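Local atomic coordinates of cyclic UMP-AMP synthase (Rhodothermus marinus SG0.5JP17-172, PDB entry 6E0K), a protein that synthesizes the cyclic dinucleotide 3',3'-cUAMP from UTP and ATP as the second messenger of a CBASS antiphage defence system. Residues P4-Q7 with L8-S12; K187-I190 with R191-N195; Y220-D224 with S225-G229. All coordinates share one frame; numbering follows the deposited sequence.

Contact 1: residues P4-Q7 with L8-S12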
# COMPACT_ATOMS: atom_id res chain seq x y z
N PRO A 4 0.29 7.91 -27.72
CA PRO A 4 -1.04 8.47 -28.00
C PRO A 4 -1.89 8.61 -26.74
O PRO A 4 -1.83 7.78 -25.82
CB PRO A 4 -1.66 7.45 -28.95
CG PRO A 4 -0.47 6.88 -29.68
CD PRO A 4 0.62 6.80 -28.62
N GLU A 5 -2.70 9.67 -26.72
CA GLU A 5 -3.55 9.94 -25.56
C GLU A 5 -4.48 8.77 -25.27
O GLU A 5 -4.68 8.40 -24.11
CB GLU A 5 -4.36 11.21 -25.80
CG GLU A 5 -5.40 11.50 -24.72
CD GLU A 5 -4.80 12.13 -23.49
OE1 GLU A 5 -3.67 12.66 -23.59
OE2 GLU A 5 -5.46 12.11 -22.42
N SER A 6 -5.06 8.17 -26.32
CA SER A 6 -5.98 7.06 -26.12
C SER A 6 -5.30 5.86 -25.49
O SER A 6 -5.95 5.09 -24.76
CB SER A 6 -6.60 6.65 -27.45
OG SER A 6 -5.59 6.30 -28.39
N GLN A 7 -4.02 5.64 -25.79
CA GLN A 7 -3.29 4.56 -25.14
C GLN A 7 -3.08 4.86 -23.66
O GLN A 7 -3.27 3.99 -22.81
CB GLN A 7 -1.95 4.33 -25.84
CG GLN A 7 -1.10 3.23 -25.21
CD GLN A 7 -1.77 1.87 -25.29
OE1 GLN A 7 -1.75 1.22 -26.34
NE2 GLN A 7 -2.40 1.45 -24.20
N LEU A 8 -2.66 6.09 -23.34
CA LEU A 8 -2.50 6.46 -21.94
C LEU A 8 -3.83 6.37 -21.20
O LEU A 8 -3.88 5.93 -20.05
CB LEU A 8 -1.92 7.86 -21.84
CG LEU A 8 -0.56 8.03 -22.51
CD1 LEU A 8 -0.15 9.49 -22.46
CD2 LEU A 8 0.48 7.16 -21.80
N GLU A 9 -4.92 6.78 -21.86
CA GLU A 9 -6.23 6.73 -21.20
C GLU A 9 -6.64 5.29 -20.91
O GLU A 9 -7.16 4.99 -19.83
CB GLU A 9 -7.28 7.44 -22.05
CG GLU A 9 -8.58 7.78 -21.29
CD GLU A 9 -9.52 6.60 -21.13
OE1 GLU A 9 -9.49 5.68 -21.98
OE2 GLU A 9 -10.30 6.59 -20.16
N ARG A 10 -6.40 4.37 -21.85
CA ARG A 10 -6.67 2.96 -21.58
C ARG A 10 -5.86 2.46 -20.39
O ARG A 10 -6.37 1.74 -19.52
CB ARG A 10 -6.37 2.11 -22.82
CG ARG A 10 -7.47 2.14 -23.87
CD ARG A 10 -7.30 1.00 -24.88
NE ARG A 10 -6.04 1.10 -25.61
CZ ARG A 10 -5.85 1.90 -26.65
NH1 ARG A 10 -6.83 2.68 -27.08
NH2 ARG A 10 -4.67 1.93 -27.27
N TRP A 11 -4.58 2.84 -20.34
CA TRP A 11 -3.74 2.44 -19.22
C TRP A 11 -4.22 3.02 -17.89
O TRP A 11 -3.92 2.46 -16.84
CB TRP A 11 -2.29 2.87 -19.49
CG TRP A 11 -1.54 2.00 -20.45
CD1 TRP A 11 -1.85 0.74 -20.85
CD2 TRP A 11 -0.31 2.34 -21.10
NE1 TRP A 11 -0.89 0.27 -21.73
CE2 TRP A 11 0.06 1.24 -21.90
CE3 TRP A 11 0.51 3.48 -21.09
CZ2 TRP A 11 1.20 1.24 -22.70
CZ3 TRP A 11 1.65 3.48 -21.88
CH2 TRP A 11 1.99 2.37 -22.67
N SER A 12 -4.97 4.13 -17.92
CA SER A 12 -5.48 4.71 -16.69
C SER A 12 -6.69 3.97 -16.12
O SER A 12 -7.13 4.31 -15.02
CB SER A 12 -5.86 6.18 -16.89
OG SER A 12 -7.14 6.29 -17.52
O HOH W 1 -8.82 5.35 -24.53
O HOH W 2 -4.09 4.23 -29.13
O HOH W 3 -4.06 -1.01 -24.44

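Contact 2: residues K187-I190 with R191-N195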
# COMPACT_ATOMS: atom_id res chain seq x y z
N LYS A 187 -5.31 9.37 -8.90
CA LYS A 187 -5.39 7.92 -8.95
C LYS A 187 -5.36 7.39 -10.39
O LYS A 187 -4.67 6.41 -10.66
CB LYS A 187 -6.64 7.41 -8.21
CG LYS A 187 -6.65 7.80 -6.74
CD LYS A 187 -5.41 7.33 -6.03
CE LYS A 187 -5.49 7.65 -4.54
NZ LYS A 187 -6.69 7.02 -3.90
N PRO A 188 -6.08 8.00 -11.35
CA PRO A 188 -5.90 7.55 -12.75
C PRO A 188 -4.46 7.66 -13.21
O PRO A 188 -4.01 6.83 -14.01
CB PRO A 188 -6.82 8.49 -13.55
CG PRO A 188 -7.88 8.92 -12.56
CD PRO A 188 -7.15 9.01 -11.23
N THR A 189 -3.72 8.66 -12.73
CA THR A 189 -2.33 8.80 -13.15
C THR A 189 -1.48 7.67 -12.58
O THR A 189 -0.63 7.11 -13.29
CB THR A 189 -1.79 10.17 -12.72
OG1 THR A 189 -2.53 11.19 -13.42
CG2 THR A 189 -0.31 10.30 -13.09
N ILE A 190 -1.70 7.30 -11.31
CA ILE A 190 -1.01 6.14 -10.75
C ILE A 190 -1.27 4.91 -11.61
O ILE A 190 -0.35 4.16 -11.94
CB ILE A 190 -1.45 5.89 -9.30
CG1 ILE A 190 -0.93 7.00 -8.38
CG2 ILE A 190 -0.95 4.53 -8.83
CD1 ILE A 190 -1.54 6.88 -6.98
N ARG A 191 -2.53 4.70 -11.98
CA ARG A 191 -2.86 3.50 -12.74
C ARG A 191 -2.22 3.54 -14.12
O ARG A 191 -1.73 2.52 -14.61
CB ARG A 191 -4.38 3.34 -12.85
CG ARG A 191 -5.01 3.15 -11.46
CD ARG A 191 -6.48 2.74 -11.54
NE ARG A 191 -7.27 3.67 -12.35
CZ ARG A 191 -8.10 4.59 -11.86
NH1 ARG A 191 -8.32 4.70 -10.56
NH2 ARG A 191 -8.75 5.39 -12.71
N MET A 192 -2.21 4.72 -14.76
CA MET A 192 -1.53 4.89 -16.04
C MET A 192 -0.07 4.45 -15.95
O MET A 192 0.41 3.68 -16.78
CB MET A 192 -1.62 6.34 -16.49
CG MET A 192 -0.87 6.60 -17.80
SD MET A 192 -0.71 8.36 -18.16
CE MET A 192 0.44 8.88 -16.89
N PHE A 193 0.64 4.92 -14.92
CA PHE A 193 2.05 4.55 -14.81
C PHE A 193 2.21 3.07 -14.44
O PHE A 193 3.14 2.42 -14.93
CB PHE A 193 2.76 5.45 -13.81
CG PHE A 193 3.12 6.79 -14.37
CD1 PHE A 193 4.01 6.90 -15.44
CD2 PHE A 193 2.58 7.96 -13.84
CE1 PHE A 193 4.34 8.14 -15.97
CE2 PHE A 193 2.93 9.21 -14.35
CZ PHE A 193 3.81 9.29 -15.43
N LYS A 194 1.33 2.53 -13.59
CA LYS A 194 1.38 1.09 -13.33
C LYS A 194 1.21 0.28 -14.60
O LYS A 194 1.92 -0.71 -14.82
CB LYS A 194 0.30 0.70 -12.30
CG LYS A 194 0.65 1.03 -10.88
CD LYS A 194 -0.51 0.60 -10.00
CE LYS A 194 -0.22 0.69 -8.54
NZ LYS A 194 -1.27 -0.15 -7.87
N ASN A 195 0.22 0.63 -15.42
CA ASN A 195 0.02 -0.11 -16.66
C ASN A 195 1.16 0.12 -17.66
O ASN A 195 1.51 -0.80 -18.41
CB ASN A 195 -1.33 0.25 -17.28
CG ASN A 195 -2.43 -0.72 -16.89
OD1 ASN A 195 -2.24 -1.95 -16.88
ND2 ASN A 195 -3.59 -0.18 -16.56

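Contact 3: residues Y220-D224 with S225-G229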
# COMPACT_ATOMS: atom_id res chain seq x y z
N TYR A 220 3.16 10.37 -5.10
CA TYR A 220 2.58 11.21 -4.06
C TYR A 220 3.40 12.47 -3.84
O TYR A 220 2.85 13.52 -3.48
CB TYR A 220 2.46 10.41 -2.75
CG TYR A 220 1.83 11.23 -1.66
CD1 TYR A 220 0.45 11.41 -1.62
CD2 TYR A 220 2.60 11.82 -0.68
CE1 TYR A 220 -0.14 12.16 -0.63
CE2 TYR A 220 2.02 12.58 0.32
CZ TYR A 220 0.66 12.74 0.33
OH TYR A 220 0.07 13.50 1.32
N ASN A 221 4.71 12.39 -4.06
CA ASN A 221 5.59 13.53 -3.83
C ASN A 221 5.58 14.57 -4.94
O ASN A 221 6.17 15.64 -4.76
CB ASN A 221 7.01 13.01 -3.62
CG ASN A 221 7.22 12.47 -2.23
OD1 ASN A 221 7.56 13.22 -1.33
ND2 ASN A 221 6.97 11.17 -2.04
N VAL A 222 4.89 14.29 -6.04
CA VAL A 222 4.88 15.20 -7.19
C VAL A 222 3.86 16.30 -6.93
O VAL A 222 2.74 16.00 -6.46
CB VAL A 222 4.53 14.42 -8.45
CG1 VAL A 222 4.45 15.35 -9.66
CG2 VAL A 222 5.54 13.31 -8.70
N PRO A 223 4.18 17.57 -7.21
CA PRO A 223 3.21 18.65 -6.96
C PRO A 223 1.89 18.41 -7.67
O PRO A 223 1.84 17.84 -8.77
CB PRO A 223 3.92 19.89 -7.52
CG PRO A 223 5.38 19.57 -7.43
CD PRO A 223 5.46 18.09 -7.72
N ASP A 224 0.80 18.85 -7.03
CA ASP A 224 -0.54 18.62 -7.58
C ASP A 224 -0.70 19.23 -8.97
O ASP A 224 -1.48 18.72 -9.78
CB ASP A 224 -1.61 19.19 -6.63
CG ASP A 224 -1.72 18.42 -5.34
OD1 ASP A 224 -1.17 17.30 -5.26
OD2 ASP A 224 -2.36 18.93 -4.39
N SER A 225 0.03 20.32 -9.25
CA SER A 225 -0.06 21.01 -10.53
C SER A 225 0.33 20.14 -11.72
O SER A 225 -0.03 20.47 -12.85
CB SER A 225 0.82 22.26 -10.51
OG SER A 225 2.13 21.93 -10.06
N LYS A 226 1.06 19.05 -11.49
CA LYS A 226 1.49 18.19 -12.59
C LYS A 226 0.39 17.23 -13.05
O LYS A 226 0.52 16.63 -14.12
CB LYS A 226 2.73 17.39 -12.17
CG LYS A 226 3.86 18.27 -11.61
CD LYS A 226 4.25 19.36 -12.59
CE LYS A 226 5.36 20.23 -12.02
NZ LYS A 226 5.71 21.30 -12.98
N PHE A 227 -0.69 17.10 -12.28
CA PHE A 227 -1.74 16.13 -12.59
C PHE A 227 -2.93 16.86 -13.18
O PHE A 227 -3.58 17.65 -12.49
CB PHE A 227 -2.17 15.38 -11.32
CG PHE A 227 -1.06 14.62 -10.65
CD1 PHE A 227 -0.22 15.23 -9.73
CD2 PHE A 227 -0.87 13.27 -10.92
CE1 PHE A 227 0.80 14.52 -9.12
CE2 PHE A 227 0.14 12.56 -10.32
CZ PHE A 227 0.97 13.18 -9.40
N GLY A 228 -3.25 16.59 -14.44
CA GLY A 228 -4.45 17.20 -15.00
C GLY A 228 -4.29 17.51 -16.47
O GLY A 228 -3.25 17.28 -17.08
N GLY A 229 -5.37 18.05 -17.04
CA GLY A 229 -5.38 18.44 -18.43
C GLY A 229 -5.63 17.29 -19.39
O GLY A 229 -6.75 17.08 -19.86
O HOH W 4 -4.10 19.24 -10.24

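Contact 1: residues P4-Q7 with L8-S12
Q7 lies across one face of the W11 indole, one helical turn further on. Its CG stands over the six-membered ring, 4.0 Å from the centroid and only 10° off the normal, a CH-pi contact. The amide continues over the five-membered part, NE2 lying above the same face toward its rim, 3.1 Å from W11 NE1; both nitrogens are donors and are not hydrogen-bonded to each other, and the amide and indole planes are 33° apart. CG anti to the backbone N and a bend at chi2 lay the chain along the ring in this way. R10 meets the same amide from another direction: its guanidinium plane stands 83° from it, and NH2 gives OE1 of Q7 a weak hydrogen bond of 3.1 Å. One face of that guanidinium rests over S6 O and Q7 CA. Two waters complete the polar group, one accepting from Q7 NE2 and R10 NE, the other joining R10 NH2 to S6 OG. All this rides on the short N-terminal helix 5-11, with P4 as its N-cap residue and i to i+4 backbone bonds such as L8 N to P4 O (3.1 Å) and W11 N to Q7 O. L8, on the buried side, sets its CG 3.6 Å from P4 O and packs against F231, F235 and W283, while W11 also meets the ring of Y199. The E5 carboxylate accepts from the backbone N of F231 and K232 at the start of helix 231-244. A further water bridges S6 O and E9 OE1, an oxygen also bonded to H13.

Contact 2: residues K187-I190 with R191-N195
R191 folds back over the preceding turn of helix 186-202 and lays one face of its guanidinium on the backbone at K187 and P188. P188 CA sits 3.6 Å above that plane, toward its rim, and NH2 of R191 lies 3.6 Å from CG of P188, whose ring the arginine crosses obliquely. The bend at chi3 (-55°) turns the end of the arginine back toward the start of the helix. There its polar atoms find acceptors beyond the turn: NE donates to S12 O and NH1 to S52 O. I190, the second large contributor, runs side by side with K194 and points the same way; its CG2 lies 3.9 Å from K194 CE. The lysine is extended beyond CG, and its NZ is carried past the isoleucine to T53 O. T189 does the same with F193, its CG2 3.6 Å from CE2 of the ring, while M192 CE lies over one ring face, toward its rim. Beneath these pairs run four backbone bonds of the alpha-helix, from R191 N to K187 O (3.0 Å) through K194 N to I190 O (2.9 Å). K194 binds ATP, and its side chain is about 4 Å from those of S48 and S212, also ATP-binding residues. The aliphatic flank given by I190 and the bond to T53 therefore probably limit the lysine's movement, holding a positive charge where the nucleotide is bound.

Contact 3: residues Y220-D224 with S225-G229
S225 touches P223 first, its OG 3.7 Å from CB of the proline, just after the chain has turned at D224. OD1 of D224 forms a salt bridge with K178 of helix 168-181, whose NZ also donates to V222 O. At K226 the backbone closes back on itself: its N bonds to P223 O at 3.1 Å, the donor standing 47° out of the carbonyl plane. The side chain leaves over V222, crossing it at about a right angle, with CG of K226 3.6 Å from CG1 of the valine. V222 CG1, anti to its own backbone N (chi1 178°), is the branch that reaches both K226 and F227. The next bond, F227 N to D224 O, is again 3.1 Å and spans three residues, so that the two together form a short turn of 3-10 helix in the loop connecting helix 212-220 with helix 231-244. F227 swings its ring back beneath that turn. Its edge faces the carbonyl oxygens of V222, P223 and D224, with CE1 3.6 Å from V222 O, so the partly positive ring hydrogens probably meet partly negative oxygens. The same CE1 packs against V222 CG1 at 3.8 Å, and outside the turn the ring meets Y186 edge-to-face and lies on T189 of helix 186-202. A water near the end of the turn lies 2.7 Å from D224 O and 2.8 Å from F227 O. Past it, G228 N donates to T234 OG1 of the following helix.

Overall arrangement
In chain order, contact 1 lies on the N-terminal helix 5-11, contact 2 on helix 186-202 and contact 3 in the loop between helices 212-220 and 231-244, all on the same side of the chain's centre. Contact 2 is the middle piece: its centre is about 10 Å from that of contact 1 and about 13 Å from that of contact 3, whereas the centres of contacts 1 and 3 are about 18 Å apart and the two do not touch. A probable hydrogen bond from N195 ND2 to W11 O helps fasten the N-terminal helix, while contact 3 packs against contact 2. Helix 186-202, carrying the ATP-binding K194, is thus flanked by both, within a helical region beside the nucleotidyltransferase sheet.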